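Local coordinates for protein adenine phosphoribosyltransferase (Leishmania donovani, PDB 1QB7) that probably makes AMP from adenine and 5-phospho-alpha-D-ribose 1-diphosphate in purine salvage, releasing diphosphate, and works as a homodimer, at residues Asn8-Asp13 against Lys198-Leu203; Gln63-Met68 against Glu170-Leu175. All blocks are in the same frame, centred on the assembly; numbering follows the deposited sequence.

Contact 1 of 2, residues Asn8-Asp13 against Lys198-Leu203; sequences NSFLLD and KFISLL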
# COMPACT_ATOMS: atom_id res chain seq x y z
N ASN A 8 23.33 13.70 9.59
CA ASN A 8 22.38 13.45 8.50
C ASN A 8 21.13 12.65 8.85
O ASN A 8 20.58 11.92 8.03
CB ASN A 8 23.09 12.79 7.31
CG ASN A 8 23.66 13.80 6.36
OD1 ASN A 8 24.83 13.72 5.99
ND2 ASN A 8 22.84 14.77 5.96
N SER A 9 20.69 12.81 10.09
CA SER A 9 19.50 12.14 10.56
C SER A 9 18.72 13.21 11.29
O SER A 9 19.18 13.75 12.30
CB SER A 9 19.87 10.98 11.47
OG SER A 9 18.73 10.22 11.79
N PHE A 10 17.55 13.56 10.75
CA PHE A 10 16.72 14.62 11.31
C PHE A 10 15.38 14.17 11.88
O PHE A 10 14.74 13.26 11.36
CB PHE A 10 16.47 15.70 10.25
CG PHE A 10 17.74 16.27 9.67
CD1 PHE A 10 18.46 15.56 8.71
CD2 PHE A 10 18.22 17.51 10.08
CE1 PHE A 10 19.64 16.07 8.18
CE2 PHE A 10 19.40 18.03 9.55
CZ PHE A 10 20.11 17.31 8.60
N LEU A 11 14.96 14.84 12.95
CA LEU A 11 13.71 14.53 13.61
C LEU A 11 12.87 15.80 13.72
O LEU A 11 13.39 16.86 14.08
CB LEU A 11 13.98 13.98 15.01
CG LEU A 11 12.77 13.64 15.88
CD1 LEU A 11 11.95 12.51 15.24
CD2 LEU A 11 13.27 13.24 17.25
N LEU A 12 11.60 15.70 13.36
CA LEU A 12 10.70 16.84 13.42
C LEU A 12 10.61 17.32 14.87
O LEU A 12 10.47 16.51 15.79
CB LEU A 12 9.31 16.44 12.91
CG LEU A 12 8.26 17.55 12.83
CD1 LEU A 12 8.74 18.65 11.89
CD2 LEU A 12 6.93 16.98 12.37
N ASP A 13 10.76 18.62 15.08
CA ASP A 13 10.68 19.19 16.42
C ASP A 13 9.32 18.83 17.01
O ASP A 13 8.28 19.04 16.38
CB ASP A 13 10.88 20.71 16.33
CG ASP A 13 10.77 21.39 17.67
OD1 ASP A 13 11.73 21.34 18.46
OD2 ASP A 13 9.71 21.98 17.93
N LYS A 198 20.40 11.57 3.47
CA LYS A 198 19.62 12.19 4.53
C LYS A 198 18.44 11.32 4.97
O LYS A 198 17.72 10.75 4.14
CB LYS A 198 19.12 13.56 4.10
CG LYS A 198 18.29 14.23 5.17
CD LYS A 198 17.67 15.54 4.72
CE LYS A 198 18.70 16.61 4.49
NZ LYS A 198 18.04 17.90 4.13
N PHE A 199 18.27 11.21 6.28
CA PHE A 199 17.17 10.47 6.88
C PHE A 199 16.30 11.45 7.65
O PHE A 199 16.81 12.26 8.41
CB PHE A 199 17.69 9.42 7.87
CG PHE A 199 18.33 8.23 7.23
CD1 PHE A 199 19.68 8.23 6.92
CD2 PHE A 199 17.57 7.10 6.92
CE1 PHE A 199 20.28 7.13 6.31
CE2 PHE A 199 18.15 5.99 6.31
CZ PHE A 199 19.51 6.00 6.00
N ILE A 200 14.99 11.42 7.41
CA ILE A 200 14.08 12.29 8.16
C ILE A 200 12.93 11.45 8.71
O ILE A 200 12.46 10.50 8.07
CB ILE A 200 13.50 13.47 7.32
CG1 ILE A 200 12.60 12.97 6.20
CG2 ILE A 200 14.63 14.35 6.78
CD1 ILE A 200 11.63 14.02 5.70
N SER A 201 12.53 11.76 9.95
CA SER A 201 11.44 11.07 10.62
C SER A 201 10.52 12.11 11.24
O SER A 201 10.98 13.19 11.63
CB SER A 201 11.98 10.14 11.71
OG SER A 201 10.94 9.36 12.27
N LEU A 202 9.23 11.79 11.32
CA LEU A 202 8.25 12.71 11.89
C LEU A 202 8.07 12.51 13.40
O LEU A 202 7.66 13.43 14.10
CB LEU A 202 6.91 12.56 11.17
CG LEU A 202 6.97 12.68 9.64
CD1 LEU A 202 5.61 12.38 9.05
CD2 LEU A 202 7.46 14.06 9.23
N LEU A 203 8.40 11.32 13.88
CA LEU A 203 8.27 11.00 15.30
C LEU A 203 9.24 9.90 15.70
O LEU A 203 9.51 8.99 14.93
CB LEU A 203 6.84 10.55 15.62
CG LEU A 203 6.51 10.41 17.11
CD1 LEU A 203 6.29 11.79 17.72
CD2 LEU A 203 5.27 9.55 17.32
O HOH W 1 8.73 14.46 16.32
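Phe10 and Ile200 are paired in a parallel strand pairing, with Ser9 opposite Phe199 and Leu11 opposite Ser201. Four backbone hydrogen bonds join the strands. Phe10 N gives to Phe199 O at 2.8 Å. This bond is nearly straight, at 176°. Phe10 O takes Ser201 N at 3.0 Å. Phe199 N bonds to Asn8 O before this pair, and Leu12 N to Ser201 O after it. Where the chain turns at Leu202, a water takes over and donates to Leu12 O and Leu202 O, at 2.7 Å each.

On the face that carries Phe10 and Ile200, Lys198 packs against the Phe10 ring. The two side chains cross at about a right angle, with Lys198 CG 3.8 Å from Phe10 CE1. A bend at chi3 (-68°) keeps Lys198 CE beside Phe10 CE1. Lys198 NZ is 5.2 Å from the ring centroid, at most a weak cation-pi attraction. Phe10 CB meets Ile200 CG2 at 4.2 Å. On the other face, Leu11 CD1 reaches Leu203 C at 3.8 Å. Leu12 CB lies against Leu202 O at 3.6 Å.

The pair extends the central parallel sheet of the type I phosphoribosyltransferase alpha/beta fold. Strand 2-4 flanks 9-12, and strand 167-173 flanks 199-201. Helix 182-192 packs on Ser9 and Phe199, while helix 17-25 meets Leu12, Leu202 and Leu203.

Contact 2 of 2, residues Gln63-Met68 against Glu170-Leu175; sequences QRYRAM and EMVSIL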
# COMPACT_ATOMS: atom_id res chain seq x y z
N GLN A 63 3.97 19.98 1.24
CA GLN A 63 4.53 21.33 1.39
C GLN A 63 6.05 21.27 1.35
O GLN A 63 6.70 22.08 0.70
CB GLN A 63 4.07 21.97 2.70
CG GLN A 63 2.62 22.40 2.68
CD GLN A 63 2.04 22.58 4.07
OE1 GLN A 63 2.76 22.56 5.07
NE2 GLN A 63 0.72 22.74 4.14
N ARG A 64 6.60 20.25 2.00
CA ARG A 64 8.03 20.08 2.05
C ARG A 64 8.62 19.93 0.65
O ARG A 64 9.55 20.65 0.29
CB ARG A 64 8.39 18.85 2.89
CG ARG A 64 9.87 18.55 2.91
CD ARG A 64 10.16 17.36 3.78
NE ARG A 64 11.58 17.05 3.81
CZ ARG A 64 12.49 17.74 4.50
NH1 ARG A 64 12.12 18.79 5.22
NH2 ARG A 64 13.76 17.38 4.46
N TYR A 65 8.06 19.04 -0.15
CA TYR A 65 8.59 18.80 -1.48
C TYR A 65 8.31 19.89 -2.51
O TYR A 65 9.10 20.08 -3.43
CB TYR A 65 8.20 17.41 -1.97
CG TYR A 65 8.69 16.34 -1.01
CD1 TYR A 65 10.04 16.29 -0.64
CD2 TYR A 65 7.81 15.44 -0.41
CE1 TYR A 65 10.49 15.38 0.31
CE2 TYR A 65 8.26 14.52 0.55
CZ TYR A 65 9.60 14.50 0.90
OH TYR A 65 10.05 13.63 1.87
N ARG A 66 7.21 20.63 -2.33
CA ARG A 66 6.87 21.74 -3.23
C ARG A 66 7.84 22.89 -3.00
O ARG A 66 8.18 23.63 -3.93
CB ARG A 66 5.43 22.23 -2.99
CG ARG A 66 4.38 21.38 -3.67
CD ARG A 66 2.98 21.99 -3.57
NE ARG A 66 2.01 21.19 -4.31
CZ ARG A 66 0.73 21.03 -3.96
NH1 ARG A 66 0.26 21.62 -2.87
NH2 ARG A 66 -0.06 20.23 -4.67
N ALA A 67 8.30 23.02 -1.76
CA ALA A 67 9.24 24.05 -1.37
C ALA A 67 10.69 23.64 -1.67
O ALA A 67 11.58 24.49 -1.73
CB ALA A 67 9.09 24.36 0.12
N MET A 68 10.90 22.35 -1.88
CA MET A 68 12.24 21.82 -2.14
C MET A 68 12.82 22.19 -3.51
O MET A 68 12.10 22.23 -4.52
CB MET A 68 12.24 20.31 -1.96
CG MET A 68 13.60 19.69 -1.80
SD MET A 68 13.49 17.97 -1.29
CE MET A 68 13.14 18.13 0.45
N GLU A 170 16.07 11.78 0.02
CA GLU A 170 16.08 11.47 1.44
C GLU A 170 15.22 10.24 1.71
O GLU A 170 14.38 9.87 0.88
CB GLU A 170 15.55 12.65 2.26
CG GLU A 170 14.09 12.98 1.98
CD GLU A 170 13.68 14.36 2.47
OE1 GLU A 170 14.56 15.21 2.69
OE2 GLU A 170 12.47 14.59 2.62
N MET A 171 15.48 9.59 2.83
CA MET A 171 14.72 8.44 3.28
C MET A 171 13.79 9.00 4.34
O MET A 171 14.25 9.53 5.35
CB MET A 171 15.65 7.40 3.90
CG MET A 171 14.95 6.24 4.61
SD MET A 171 13.96 5.16 3.55
CE MET A 171 12.62 4.73 4.66
N VAL A 172 12.48 8.96 4.07
CA VAL A 172 11.51 9.48 5.03
C VAL A 172 10.67 8.38 5.67
O VAL A 172 10.28 7.41 5.02
CB VAL A 172 10.58 10.57 4.40
CG1 VAL A 172 9.92 10.05 3.14
CG2 VAL A 172 9.51 11.02 5.39
N SER A 173 10.45 8.51 6.97
CA SER A 173 9.64 7.56 7.73
C SER A 173 8.74 8.33 8.69
O SER A 173 9.07 9.44 9.11
CB SER A 173 10.53 6.56 8.48
OG SER A 173 11.39 7.19 9.41
N ILE A 174 7.58 7.76 8.99
CA ILE A 174 6.64 8.39 9.92
C ILE A 174 7.25 8.28 11.32
O ILE A 174 7.29 9.24 12.09
CB ILE A 174 5.26 7.67 9.92
CG1 ILE A 174 4.67 7.60 8.50
CG2 ILE A 174 4.31 8.35 10.88
CD1 ILE A 174 4.49 8.95 7.82
N LEU A 175 7.75 7.08 11.62
CA LEU A 175 8.33 6.79 12.91
C LEU A 175 9.72 6.18 12.80
O LEU A 175 9.98 5.35 11.93
CB LEU A 175 7.43 5.79 13.64
CG LEU A 175 7.83 5.48 15.08
CD1 LEU A 175 7.42 6.63 15.99
CD2 LEU A 175 7.16 4.20 15.51
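Arg64 and Tyr65, at the end of helix 51-67, both reach the carboxylate of Glu170. Arg64 grips it side-on with two nitrogens, one to each oxygen. Arg64 NE gives to Glu170 OE2 at 2.9 Å, on the syn lone pair. Arg64 NH2 gives to Glu170 OE1 at 2.9 Å, also on the syn side but somewhat out of the carboxylate plane. Both bonds are close to straight. The guanidinium and carboxylate planes are 22° apart, a nearly flat salt bridge.

Tyr65 OH donates to Glu170 OE2 at 2.7 Å, on the anti lone pair. OE2 therefore takes two donors, one on each lone pair. Met68 CE lies 3.9 Å from Glu170 OE1. Three bonds thus hold the carboxylate and limit its rotation. In this buried place the arginine probably favours the ionised form of Glu170.

The carboxylate lies at the Tyr65 ring edge, the two planes 62° apart. Arg64 CG lies over one ring face, toward the rim. Glu170 CG sits between the backbone N and the carbonyl carbon (chi1 64°), and the extended chain carries the carboxylate out to Arg64 and Tyr65. Val172 CG1 packs beside the hydroxyl, 3.8 Å from Tyr65 OH.

A buried salt bridge and a tyrosine hydrogen bond thus join a helix to the central sheet. The magnesium ion is about 12 Å from the Val172 side chain. Ile200 of strand 199-201 touches Arg64, Glu170 and Val172. Val142 of strand 140-145 and helix 86-93 pack on Tyr65.

In the fold
After strand 2-4 comes strand 9-12. Its partner 199-201 follows only after most of the phosphoribosyltransferase fold, so contact 1 closes a long loop. Contact 2 is nested inside that loop. It ties helix 51-67 to strand 167-173 across a smaller loop that includes strands 74-78, 97-100 and 140-145. The two contacts meet because 167-173 and 199-201 are neighbours in one sheet. Two probable backbone hydrogen bonds join them there, Lys198 O with Met171 N and Ile200 N with Met171 O. Contact 1 adds strand 9-12, and through it strand 2-4, to the sheet beside 199-201, while contact 2 fixes a helix against a face of the same sheet.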